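Local coordinates for beta-d-glucoside glucohydrolase (Hypocrea jecorina, PDB 3ZZ1), which probably hydrolyses terminal, non-reducing beta-D-glucosyl residues with release of beta-D-glucose, as a secreted family 3 glycoside hydrolase of cellulose degradation, at residues G596-A601 and G605-L610; I486-I491 and P569-G574; N314-H319 and Y389-A394; I31-G36 and P269-A274. All blocks are in the same frame, centred on the assembly; numbering follows the deposited sequence. Where two conformers were deposited one is given.

Interaction 1. Residues G596-A601 and G605-L610; sequences GPATGA and GGPSDL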
loop_
_atom_site.group_PDB
_atom_site.type_symbol
_atom_site.label_atom_id
_atom_site.label_comp_id
_atom_site.label_asym_id
_atom_site.label_seq_id
_atom_site.Cartn_x
_atom_site.Cartn_y
_atom_site.Cartn_z
ATOM N N GLY A 596 10.410 -11.155 -27.784
ATOM C CA GLY A 596 11.441 -12.051 -27.277
ATOM C C GLY A 596 11.768 -11.814 -25.816
ATOM O O GLY A 596 11.133 -10.981 -25.156
ATOM N N PRO A 597 12.766 -12.545 -25.293
ATOM C CA PRO A 597 13.202 -12.288 -23.921
ATOM C C PRO A 597 13.863 -10.918 -23.771
ATOM O O PRO A 597 14.343 -10.340 -24.752
ATOM C CB PRO A 597 14.210 -13.412 -23.646
ATOM C CG PRO A 597 14.658 -13.882 -24.997
ATOM C CD PRO A 597 13.492 -13.668 -25.917
ATOM N N ALA A 598 13.853 -10.393 -22.549
ATOM C CA ALA A 598 14.661 -9.231 -22.203
ATOM C C ALA A 598 16.120 -9.622 -22.398
ATOM O O ALA A 598 16.483 -10.772 -22.149
ATOM C CB ALA A 598 14.396 -8.821 -20.778
ATOM N N THR A 599 16.949 -8.686 -22.862
ATOM C CA THR A 599 18.344 -9.005 -23.211
ATOM C C THR A 599 19.418 -8.223 -22.445
ATOM O O THR A 599 20.598 -8.585 -22.497
ATOM C CB THR A 599 18.612 -8.850 -24.725
ATOM O OG1 THR A 599 18.287 -7.521 -25.129
ATOM C CG2 THR A 599 17.780 -9.846 -25.538
ATOM N N GLY A 600 19.020 -7.163 -21.741
ATOM C CA GLY A 600 19.976 -6.343 -20.991
ATOM C C GLY A 600 20.589 -7.098 -19.824
ATOM O O GLY A 600 20.001 -8.057 -19.330
ATOM N N ALA A 601 21.779 -6.676 -19.392
ATOM C CA ALA A 601 22.432 -7.285 -18.232
ATOM C C ALA A 601 21.617 -6.960 -16.991
ATOM O O ALA A 601 20.993 -5.901 -16.926
ATOM C CB ALA A 601 23.853 -6.775 -18.086
ATOM N N GLY A 605 16.197 -4.196 -10.531
ATOM C CA GLY A 605 14.923 -4.267 -11.234
ATOM C C GLY A 605 14.858 -5.456 -12.177
ATOM O O GLY A 605 13.775 -5.917 -12.538
ATOM N N GLY A 606 16.025 -5.957 -12.566
ATOM C CA GLY A 606 16.124 -7.049 -13.525
ATOM C C GLY A 606 16.941 -6.613 -14.727
ATOM O O GLY A 606 17.579 -5.558 -14.687
ATOM N N PRO A 607 16.945 -7.426 -15.801
ATOM C CA PRO A 607 17.579 -7.016 -17.052
ATOM C C PRO A 607 17.309 -5.547 -17.368
ATOM O O PRO A 607 16.171 -5.081 -17.267
ATOM C CB PRO A 607 16.930 -7.943 -18.077
ATOM C CG PRO A 607 16.761 -9.224 -17.313
ATOM C CD PRO A 607 16.507 -8.833 -15.858
ATOM N N SER A 608 18.368 -4.833 -17.732
ATOM C CA SER A 608 18.350 -3.372 -17.847
ATOM C C SER A 608 17.286 -2.796 -18.785
ATOM O O SER A 608 16.900 -1.638 -18.632
ATOM C CB SER A 608 19.734 -2.863 -18.251
ATOM O OG SER A 608 20.089 -3.346 -19.533
ATOM N N ASP A 609 16.815 -3.596 -19.742
ATOM C CA ASP A 609 15.806 -3.128 -20.698
ATOM C C ASP A 609 14.371 -3.166 -20.158
ATOM O O ASP A 609 13.489 -2.503 -20.702
ATOM C CB ASP A 609 15.921 -3.840 -22.066
ATOM C CG ASP A 609 16.018 -5.366 -21.956
ATOM O OD1 ASP A 609 16.491 -5.894 -20.922
ATOM O OD2 ASP A 609 15.635 -6.047 -22.934
ATOM N N LEU A 610 14.152 -3.919 -19.082
ATOM C CA LEU A 610 12.801 -4.168 -18.564
ATOM C C LEU A 610 12.026 -2.941 -18.090
ATOM O O LEU A 610 10.809 -2.887 -18.252
ATOM C CB LEU A 610 12.813 -5.240 -17.470
ATOM C CG LEU A 610 12.853 -6.682 -17.975
ATOM C CD1 LEU A 610 13.140 -7.648 -16.834
ATOM C CD2 LEU A 610 11.550 -7.051 -18.692
HETATM O O HOH W 1 22.759 -4.186 -20.254
#

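Interaction 2. Residues I486-I491 and P569-G574; sequences IILEQI and PRYEFG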
loop_
_atom_site.group_PDB
_atom_site.type_symbol
_atom_site.label_atom_id
_atom_site.label_comp_id
_atom_site.label_asym_id
_atom_site.label_seq_id
_atom_site.Cartn_x
_atom_site.Cartn_y
_atom_site.Cartn_z
ATOM N N ILE A 486 -16.657 -3.693 1.293
ATOM C CA ILE A 486 -17.825 -4.065 2.072
ATOM C C ILE A 486 -18.914 -4.344 1.052
ATOM O O ILE A 486 -19.011 -3.634 0.052
ATOM C CB ILE A 486 -18.269 -2.896 2.988
ATOM C CG1 ILE A 486 -17.295 -2.715 4.150
ATOM C CG2 ILE A 486 -19.711 -3.073 3.498
ATOM C CD1 ILE A 486 -17.401 -1.347 4.814
ATOM N N ILE A 487 -19.721 -5.377 1.282
ATOM C CA ILE A 487 -20.878 -5.623 0.423
ATOM C C ILE A 487 -21.943 -4.563 0.740
ATOM O O ILE A 487 -22.410 -4.450 1.878
ATOM C CB ILE A 487 -21.439 -7.063 0.594
ATOM C CG1 ILE A 487 -20.337 -8.114 0.367
ATOM C CG2 ILE A 487 -22.637 -7.294 -0.323
ATOM C CD1 ILE A 487 -19.881 -8.282 -1.079
ATOM N N LEU A 488 -22.296 -3.773 -0.269
ATOM C CA LEU A 488 -23.156 -2.608 -0.059
ATOM C C LEU A 488 -24.591 -2.828 -0.541
ATOM O O LEU A 488 -25.403 -1.898 -0.548
ATOM C CB LEU A 488 -22.545 -1.374 -0.731
ATOM C CG LEU A 488 -21.172 -0.906 -0.238
ATOM C CD1 LEU A 488 -20.539 0.015 -1.264
ATOM C CD2 LEU A 488 -21.249 -0.234 1.138
ATOM N N GLU A 489 -24.897 -4.067 -0.917
ATOM C CA GLU A 489 -26.176 -4.419 -1.548
ATOM C C GLU A 489 -27.415 -4.176 -0.690
ATOM O O GLU A 489 -28.467 -3.821 -1.224
ATOM C CB GLU A 489 -26.149 -5.863 -2.043
ATOM C CG GLU A 489 -25.100 -6.106 -3.100
ATOM C CD GLU A 489 -25.272 -5.210 -4.307
ATOM O OE1 GLU A 489 -26.371 -5.222 -4.908
ATOM O OE2 GLU A 489 -24.306 -4.498 -4.659
ATOM N N GLN A 490 -27.292 -4.372 0.622
ATOM C CA GLN A 490 -28.373 -4.055 1.561
ATOM C C GLN A 490 -28.643 -2.557 1.620
ATOM O O GLN A 490 -29.795 -2.117 1.685
ATOM C CB GLN A 490 -28.031 -4.544 2.966
ATOM C CG GLN A 490 -28.433 -5.968 3.245
ATOM C CD GLN A 490 -29.165 -6.101 4.556
ATOM O OE1 GLN A 490 -29.173 -5.182 5.369
ATOM N NE2 GLN A 490 -29.798 -7.240 4.763
ATOM N N ILE A 491 -27.566 -1.781 1.612
ATOM C CA ILE A 491 -27.654 -0.331 1.659
ATOM C C ILE A 491 -28.182 0.219 0.331
ATOM O O ILE A 491 -29.011 1.137 0.316
ATOM C CB ILE A 491 -26.287 0.279 2.054
ATOM C CG1 ILE A 491 -26.026 0.032 3.545
ATOM C CG2 ILE A 491 -26.215 1.764 1.722
ATOM C CD1 ILE A 491 -24.589 0.214 3.966
ATOM N N PRO A 569 -19.307 -6.903 -11.041
ATOM C CA PRO A 569 -19.217 -6.394 -9.679
ATOM C C PRO A 569 -20.224 -5.270 -9.482
ATOM O O PRO A 569 -20.794 -4.770 -10.458
ATOM C CB PRO A 569 -17.785 -5.861 -9.586
ATOM C CG PRO A 569 -17.299 -5.709 -10.984
ATOM C CD PRO A 569 -18.259 -6.359 -11.923
ATOM N N ARG A 570 -20.467 -4.894 -8.233
ATOM C CA ARG A 570 -21.249 -3.695 -7.966
ATOM C C ARG A 570 -20.439 -2.490 -8.432
ATOM O O ARG A 570 -20.903 -1.703 -9.260
ATOM C CB ARG A 570 -21.614 -3.587 -6.480
ATOM C CG ARG A 570 -22.330 -2.284 -6.070
ATOM C CD ARG A 570 -23.541 -1.929 -6.953
ATOM N NE ARG A 570 -24.634 -2.888 -6.823
ATOM C CZ ARG A 570 -25.622 -3.036 -7.707
ATOM N NH1 ARG A 570 -25.671 -2.287 -8.801
ATOM N NH2 ARG A 570 -26.567 -3.944 -7.495
ATOM N N TYR A 571 -19.222 -2.371 -7.902
ATOM C CA TYR A 571 -18.298 -1.317 -8.296
ATOM C C TYR A 571 -16.943 -1.927 -8.641
ATOM O O TYR A 571 -16.280 -2.527 -7.784
ATOM C CB TYR A 571 -18.160 -0.279 -7.183
ATOM C CG TYR A 571 -19.473 0.336 -6.737
ATOM C CD1 TYR A 571 -20.300 0.996 -7.646
ATOM C CD2 TYR A 571 -19.877 0.268 -5.412
ATOM C CE1 TYR A 571 -21.499 1.562 -7.249
ATOM C CE2 TYR A 571 -21.074 0.839 -5.002
ATOM C CZ TYR A 571 -21.879 1.480 -5.930
ATOM O OH TYR A 571 -23.067 2.046 -5.538
ATOM N N GLU A 572 -16.549 -1.779 -9.903
ATOM C CA GLU A 572 -15.332 -2.399 -10.425
ATOM C C GLU A 572 -14.049 -1.664 -10.024
ATOM O O GLU A 572 -14.086 -0.498 -9.610
ATOM C CB GLU A 572 -15.412 -2.533 -11.952
ATOM C CG GLU A 572 -15.365 -1.210 -12.728
ATOM C CD GLU A 572 -16.719 -0.505 -12.836
ATOM O OE1 GLU A 572 -17.698 -0.934 -12.176
ATOM O OE2 GLU A 572 -16.798 0.490 -13.589
ATOM N N PHE A 573 -12.923 -2.365 -10.140
ATOM C CA PHE A 573 -11.592 -1.776 -9.965
ATOM C C PHE A 573 -11.461 -0.571 -10.887
ATOM O O PHE A 573 -11.789 -0.655 -12.071
ATOM C CB PHE A 573 -10.509 -2.818 -10.292
ATOM C CG PHE A 573 -9.092 -2.300 -10.191
ATOM C CD1 PHE A 573 -8.460 -1.741 -11.296
ATOM C CD2 PHE A 573 -8.383 -2.401 -8.998
ATOM C CE1 PHE A 573 -7.149 -1.273 -11.212
ATOM C CE2 PHE A 573 -7.075 -1.933 -8.901
ATOM C CZ PHE A 573 -6.458 -1.367 -10.003
ATOM N N GLY A 574 -10.990 0.546 -10.337
ATOM C CA GLY A 574 -10.816 1.774 -11.101
ATOM C C GLY A 574 -12.073 2.619 -11.262
ATOM O O GLY A 574 -12.070 3.587 -12.018
#

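Interaction 3. Residues N314-H319 and Y389-A394; sequences NVQGNH and YPYFVA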
loop_
_atom_site.group_PDB
_atom_site.type_symbol
_atom_site.label_atom_id
_atom_site.label_comp_id
_atom_site.label_asym_id
_atom_site.label_seq_id
_atom_site.Cartn_x
_atom_site.Cartn_y
_atom_site.Cartn_z
ATOM N N ASN A 314 8.783 17.415 17.780
ATOM C CA ASN A 314 7.712 17.810 16.874
ATOM C C ASN A 314 8.293 18.035 15.487
ATOM O O ASN A 314 8.911 19.071 15.212
ATOM C CB ASN A 314 6.992 19.067 17.373
ATOM C CG ASN A 314 5.727 19.386 16.572
ATOM O OD1 ASN A 314 5.581 18.995 15.407
ATOM N ND2 ASN A 314 4.808 20.111 17.201
ATOM N N VAL A 315 8.086 17.049 14.621
ATOM C CA VAL A 315 8.669 17.044 13.281
ATOM C C VAL A 315 7.612 17.227 12.179
ATOM O O VAL A 315 7.888 17.000 10.999
ATOM C CB VAL A 315 9.477 15.742 13.044
ATOM C CG1 VAL A 315 10.615 15.626 14.065
ATOM C CG2 VAL A 315 8.560 14.501 13.112
ATOM N N GLN A 316 6.411 17.649 12.572
ATOM C CA GLN A 316 5.266 17.721 11.659
ATOM C C GLN A 316 5.407 18.774 10.564
ATOM O O GLN A 316 5.074 18.510 9.406
ATOM C CB GLN A 316 3.961 17.958 12.430
ATOM C CG GLN A 316 3.526 16.797 13.317
ATOM C CD GLN A 316 2.393 17.177 14.246
ATOM O OE1 GLN A 316 1.256 17.374 13.816
ATOM N NE2 GLN A 316 2.700 17.278 15.534
ATOM N N GLY A 317 5.898 19.958 10.928
ATOM C CA GLY A 317 5.888 21.102 10.020
ATOM C C GLY A 317 4.494 21.314 9.443
ATOM O O GLY A 317 3.504 21.304 10.179
ATOM N N ASN A 318 4.420 21.493 8.126
ATOM C CA ASN A 318 3.154 21.646 7.417
ATOM C C ASN A 318 2.797 20.388 6.606
ATOM O O ASN A 318 2.044 20.465 5.626
ATOM C CB ASN A 318 3.224 22.879 6.508
ATOM C CG ASN A 318 1.865 23.512 6.266
ATOM O OD1 ASN A 318 1.757 24.511 5.559
ATOM N ND2 ASN A 318 0.824 22.934 6.850
ATOM N N HIS A 319 3.349 19.240 7.007
ATOM C CA HIS A 319 3.113 17.971 6.305
ATOM C C HIS A 319 1.638 17.541 6.252
ATOM O O HIS A 319 1.268 16.717 5.417
ATOM C CB HIS A 319 3.954 16.831 6.903
ATOM C CG HIS A 319 5.432 17.000 6.725
ATOM N ND1 HIS A 319 6.348 16.509 7.629
ATOM C CD2 HIS A 319 6.152 17.620 5.761
ATOM C CE1 HIS A 319 7.568 16.803 7.221
ATOM N NE2 HIS A 319 7.477 17.481 6.091
ATOM N N TYR A 389 -2.016 9.628 16.743
ATOM C CA TYR A 389 -2.531 10.854 16.148
ATOM C C TYR A 389 -2.060 12.072 16.934
ATOM O O TYR A 389 -2.229 12.128 18.151
ATOM C CB TYR A 389 -4.061 10.844 16.115
ATOM C CG TYR A 389 -4.656 9.838 15.161
ATOM C CD1 TYR A 389 -4.417 9.925 13.784
ATOM C CD2 TYR A 389 -5.471 8.811 15.627
ATOM C CE1 TYR A 389 -4.960 8.998 12.902
ATOM C CE2 TYR A 389 -6.026 7.890 14.755
ATOM C CZ TYR A 389 -5.767 7.985 13.396
ATOM O OH TYR A 389 -6.323 7.068 12.539
ATOM N N PRO A 390 -1.464 13.056 16.246
ATOM C CA PRO A 390 -1.130 14.304 16.932
ATOM C C PRO A 390 -2.399 15.128 17.178
ATOM O O PRO A 390 -2.449 15.950 18.092
ATOM C CB PRO A 390 -0.201 15.007 15.942
ATOM C CG PRO A 390 -0.592 14.468 14.602
ATOM C CD PRO A 390 -1.006 13.045 14.843
ATOM N N TYR A 391 -3.400 14.890 16.339
ATOM C CA TYR A 391 -4.742 15.457 16.465
ATOM C C TYR A 391 -5.628 14.606 15.561
ATOM O O TYR A 391 -5.124 13.743 14.829
ATOM C CB TYR A 391 -4.768 16.930 16.025
ATOM C CG TYR A 391 -4.441 17.136 14.562
ATOM C CD1 TYR A 391 -3.120 17.275 14.137
ATOM C CD2 TYR A 391 -5.454 17.184 13.601
ATOM C CE1 TYR A 391 -2.811 17.457 12.792
ATOM C CE2 TYR A 391 -5.162 17.361 12.261
ATOM C CZ TYR A 391 -3.836 17.498 11.862
ATOM O OH TYR A 391 -3.539 17.670 10.531
ATOM N N PHE A 392 -6.936 14.841 15.606
ATOM C CA PHE A 392 -7.864 14.147 14.728
ATOM C C PHE A 392 -9.096 15.008 14.496
ATOM O O PHE A 392 -9.778 15.394 15.448
ATOM C CB PHE A 392 -8.270 12.788 15.313
ATOM C CG PHE A 392 -8.898 11.850 14.306
ATOM C CD1 PHE A 392 -10.208 12.053 13.856
ATOM C CD2 PHE A 392 -8.186 10.758 13.817
ATOM C CE1 PHE A 392 -10.787 11.197 12.929
ATOM C CE2 PHE A 392 -8.758 9.884 12.886
ATOM C CZ PHE A 392 -10.064 10.101 12.443
ATOM N N VAL A 393 -9.369 15.302 13.226
ATOM C CA VAL A 393 -10.548 16.074 12.837
ATOM C C VAL A 393 -11.712 15.131 12.523
ATOM O O VAL A 393 -11.763 14.532 11.445
ATOM C CB VAL A 393 -10.266 16.995 11.619
ATOM C CG1 VAL A 393 -11.453 17.919 11.357
ATOM C CG2 VAL A 393 -9.001 17.817 11.840
ATOM N N ALA A 394 -12.642 15.007 13.471
ATOM C CA ALA A 394 -13.819 14.155 13.309
ATOM C C ALA A 394 -14.782 14.705 12.250
ATOM O O ALA A 394 -14.928 15.924 12.118
ATOM C CB ALA A 394 -14.535 13.982 14.642
#

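Interaction 4. Residues I31-G36 and P269-A274; sequences IVSGVG and PALTNA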
loop_
_atom_site.group_PDB
_atom_site.type_symbol
_atom_site.label_atom_id
_atom_site.label_comp_id
_atom_site.label_asym_id
_atom_site.label_seq_id
_atom_site.Cartn_x
_atom_site.Cartn_y
_atom_site.Cartn_z
ATOM N N ILE A 31 26.931 -5.773 13.171
ATOM C CA ILE A 31 26.225 -5.045 12.113
ATOM C C ILE A 31 24.981 -5.798 11.612
ATOM O O ILE A 31 23.959 -5.179 11.296
ATOM C CB ILE A 31 27.189 -4.692 10.935
ATOM C CG1 ILE A 31 28.242 -3.672 11.404
ATOM C CG2 ILE A 31 26.421 -4.146 9.721
ATOM C CD1 ILE A 31 29.312 -3.334 10.375
ATOM N N VAL A 32 25.065 -7.125 11.563
ATOM C CA VAL A 32 23.993 -7.952 11.007
ATOM C C VAL A 32 23.020 -8.503 12.057
ATOM O O VAL A 32 21.968 -9.037 11.704
ATOM C CB VAL A 32 24.556 -9.126 10.153
ATOM C CG1 VAL A 32 25.575 -8.609 9.142
ATOM C CG2 VAL A 32 25.172 -10.198 11.033
ATOM N N SER A 33 23.370 -8.370 13.336
ATOM C CA SER A 33 22.579 -8.956 14.416
ATOM C C SER A 33 21.899 -7.887 15.263
ATOM O O SER A 33 22.568 -7.044 15.865
ATOM C CB SER A 33 23.456 -9.841 15.310
ATOM O OG SER A 33 24.264 -10.714 14.543
ATOM N N GLY A 34 20.568 -7.929 15.302
ATOM C CA GLY A 34 19.785 -7.077 16.195
ATOM C C GLY A 34 20.104 -7.342 17.660
ATOM O O GLY A 34 20.358 -8.486 18.055
ATOM N N VAL A 35 20.089 -6.280 18.465
ATOM C CA VAL A 35 20.500 -6.370 19.875
ATOM C C VAL A 35 19.518 -7.151 20.754
ATOM O O VAL A 35 19.874 -7.595 21.849
ATOM C CB VAL A 35 20.794 -4.975 20.496
ATOM C CG1 VAL A 35 22.051 -4.371 19.882
ATOM C CG2 VAL A 35 19.601 -4.031 20.339
ATOM N N GLY A 36 18.294 -7.320 20.258
ATOM C CA GLY A 36 17.246 -8.048 20.971
ATOM C C GLY A 36 15.922 -7.312 20.926
ATOM O O GLY A 36 15.892 -6.097 20.721
ATOM N N PRO A 269 26.082 -14.208 19.005
ATOM C CA PRO A 269 27.086 -15.215 19.369
ATOM C C PRO A 269 26.939 -16.516 18.577
ATOM O O PRO A 269 27.946 -17.136 18.229
ATOM C CB PRO A 269 26.826 -15.453 20.863
ATOM C CG PRO A 269 26.143 -14.207 21.333
ATOM C CD PRO A 269 25.280 -13.790 20.172
ATOM N N ALA A 270 25.700 -16.914 18.282
ATOM C CA ALA A 270 25.445 -18.120 17.494
ATOM C C ALA A 270 25.957 -17.997 16.055
ATOM O O ALA A 270 26.446 -18.980 15.489
ATOM C CB ALA A 270 23.971 -18.484 17.521
ATOM N N LEU A 271 25.863 -16.797 15.474
ATOM C CA LEU A 271 26.435 -16.549 14.149
ATOM C C LEU A 271 27.962 -16.580 14.202
ATOM O O LEU A 271 28.606 -17.184 13.340
ATOM C CB LEU A 271 25.946 -15.225 13.546
ATOM C CG LEU A 271 26.444 -14.898 12.128
ATOM C CD1 LEU A 271 26.021 -15.949 11.102
ATOM C CD2 LEU A 271 25.977 -13.520 11.687
ATOM N N THR A 272 28.531 -15.926 15.213
ATOM C CA THR A 272 29.968 -16.021 15.485
ATOM C C THR A 272 30.398 -17.491 15.552
ATOM O O THR A 272 31.378 -17.879 14.918
ATOM C CB THR A 272 30.353 -15.254 16.781
ATOM O OG1 THR A 272 30.155 -13.849 16.574
ATOM C CG2 THR A 272 31.812 -15.500 17.172
ATOM N N ASN A 273 29.634 -18.298 16.292
ATOM C CA ASN A 273 29.893 -19.733 16.420
ATOM C C ASN A 273 29.752 -20.503 15.108
ATOM O O ASN A 273 30.536 -21.416 14.838
ATOM C CB ASN A 273 28.997 -20.354 17.496
ATOM C CG ASN A 273 29.358 -19.892 18.903
ATOM O OD1 ASN A 273 30.442 -19.350 19.136
ATOM N ND2 ASN A 273 28.444 -20.102 19.848
ATOM N N ALA A 274 28.760 -20.131 14.299
ATOM C CA ALA A 274 28.526 -20.777 13.002
ATOM C C ALA A 274 29.628 -20.477 11.975
ATOM O O ALA A 274 29.944 -21.318 11.137
ATOM C CB ALA A 274 27.153 -20.396 12.447
#

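Interaction 1. Residues G596-A601 and G605-L610
A tight beta-hairpin, with short antiparallel strands 602-603 and 606-607, turns the chain back so that the carboxylate of Asp609 meets the peptide nitrogens of Thr599 and Gly600. Each oxygen takes one N-H. Thr599 N donates to Asp609 OD2 at 2.9 Å in a nearly straight bond (167°), arriving on the syn side, whereas Gly600 N reaches Asp609 OD1, also at 2.9 Å, from well above the carboxylate plane. Asp609 CG sits between its own backbone N and carbonyl carbon (chi1 49°), which swings the acid against residues 596-601. The type I turn from Pro607 to Leu610, closed by Leu610 N on Pro607 O, carries Asp609 at its third position. Beside it Ser608 N binds Ala601 O at 2.9 Å in a more bent bond, and one water joins Ala601 N to Ser608 OG. Gly600 lets the backbones close up: its CA is 3.3 Å from Ser608 OG, and a beta carbon there would collide with both that hydroxyl and Asp609 OD1. Ala598 CB rests 3.8 Å from Pro607 CB and equally near Leu610 CG, and Leu610 in turn packs on Trp686 of strand 685-688, the strand that pairs with 596-597. Without the carboxylate of Asp609, as with an alanine here, two adjacent peptide N-H groups would probably lose their acceptors and residues 599-600 their tie to the turn at 607-610. Two N-H donors, helped by a long, weak ion pair to Arg673, would probably favour the ionised form of the acid.

Interaction 2. Residues I486-I491 and P569-G574
Glu489 lays its carboxylate side-on against the guanidinium of Arg570, the two flat groups being nearly coplanar, with their planes 14° apart. Two nitrogens grip two oxygens: Arg570 NE reaches Glu489 OE2 at 2.7 Å and Arg570 NH2 reaches Glu489 OE1 at 2.9 Å. Both bonds are almost straight, and both use the syn lone pair and run in the guanidinium plane, so this bidentate salt bridge fixes the rotation of each end group. Neither chain is extended. Glu489 bends at chi2, and Arg570 bends at chi2 (50°) and again at chi3, folding its methylenes round Glu489 OE2, which lies 3.3 Å from Arg570 CG. That same CG also covers one face of the Tyr571 ring, 3.5 Å above its plane and offset toward the rim. A second, apolar contact runs beside the charged one: Leu488 CD1 meets the edge of the ring at Tyr571 CE2, 3.9 Å away, the two side chains crossing at about a right angle. Leu488 and Tyr571 both pack on Leu334 of strand 332-336, and Leu488 also touches Trp502. Leu488 occupies the N-cap position of helix 489-492, so Glu489 springs from the first turn, where this short helix may slightly favour a negative charge. Arg570 and Tyr571 both face Ile532, the geometry of a classic beta bulge, here set against a helix start beside the edge strand 332-336 of the six-stranded C-terminal sheet.

Interaction 3. Residues N314-H319 and Y389-A394
The Tyr391 ring meets Gln316 at its edge, with Gln316 OE1 lying near the ring plane 4.2 Å from Tyr391 CE1; Val393 CG2 is also at the edge. Within the same loop, Phe392 CD2 sits over the centre of one face of the Tyr389 ring, 3.5 Å above it, while Tyr389 CG lies in the plane of the Phe392 ring. The closer partner of Gln316 is Pro390. The amide of Gln316 leads with its oxygen: Gln316 OE1 is 3.5 Å from both Pro390 CB and Pro390 CG, and Gln316 NE2 approaches the same CB at 3.7 Å, so the amide rests on the proline ring. Gln316 CG stands anti to its carbonyl carbon (chi1 -67°), and the extended chain beyond it carries the amide across to the other loop. Behind the side chain, the backbone folds twice. An Asx turn has Gln316 N bound to Asn314 OD1 at 3.2 Å, in the carbonyl plane, and a type II' turn from Gln316 to His319 follows, with Gly317 at its second position. This segment lies between helices 282-298 and 320-329, and it meets a loop, residues 389-394, of the family 3 C-terminal region. Replacing Gln316 with an alanine here would probably open a gap beside Pro390 and remove the amide from the tyrosine edge. The hydroxyl of Tyr391 has its own partner, hydrogen-bonded to Glu509.

Interaction 4. Residues I31-G36 and P269-A274
Leu271 holds CG anti to its backbone N (chi1 -178°), and with chi2 near 60° this sends CD2 out from helix 269-276 toward Val32, which offers its CG2 branch, flanked by the N and C of its own backbone. The two methyls meet end to end: Val32 CG2 and Leu271 CD2 are 3.5 Å apart, tighter than usual van der Waals contact, and the side chains cross at about a right angle. The other contact of Leu271 CD2 is Ser33 OG, a looser 4.4 Å away. That hydroxyl is engaged with other residues, being hydrogen-bonded to Val29 O and to the N of Gly268, the residue just ahead of the helix that carries Leu271. Ser33 is also the first residue to leave helical geometry after helix 25-32, so the leucine packs where one helix ends and another begins. Regular bonds, from Asn273 N to Pro269 O and from Ala274 N to Ala270 O, both 2.8 Å, keep that second helix in form around Leu271. Val32 has further neighbours in Trp267 and in Met288, Val289 and Ile292 of helix 282-298, which follows in the chain; Thr272 adds contacts with Gln26 and Val29. The direct contact is thus apolar and buried and rests on dispersion, which is undirected; directional ties between the same two helix ends come from the two bonds of the serine hydroxyl.

In the fold
The contacts are spread through one 713-residue chain, and none touches another. Interaction 4 ties the end of helix 25-32 to helix 269-276, so it closes first; interactions 3, 2 and 1 follow in series. Interaction 3 joins the loop between helices 282-298 and 320-329 to a loop before helix 395-404, and interaction 2 lies within the C-terminal domain. Their centres are about 33 Å apart, the shortest separation of the set. Interaction 1 lies by strands 596-597 and 606-607. Interactions 2 and 4, with centres about 50 Å apart, fall on opposite sides of the chain's centre, as do interactions 1 and 3, so the four are independent local joints spread over the multidomain chain.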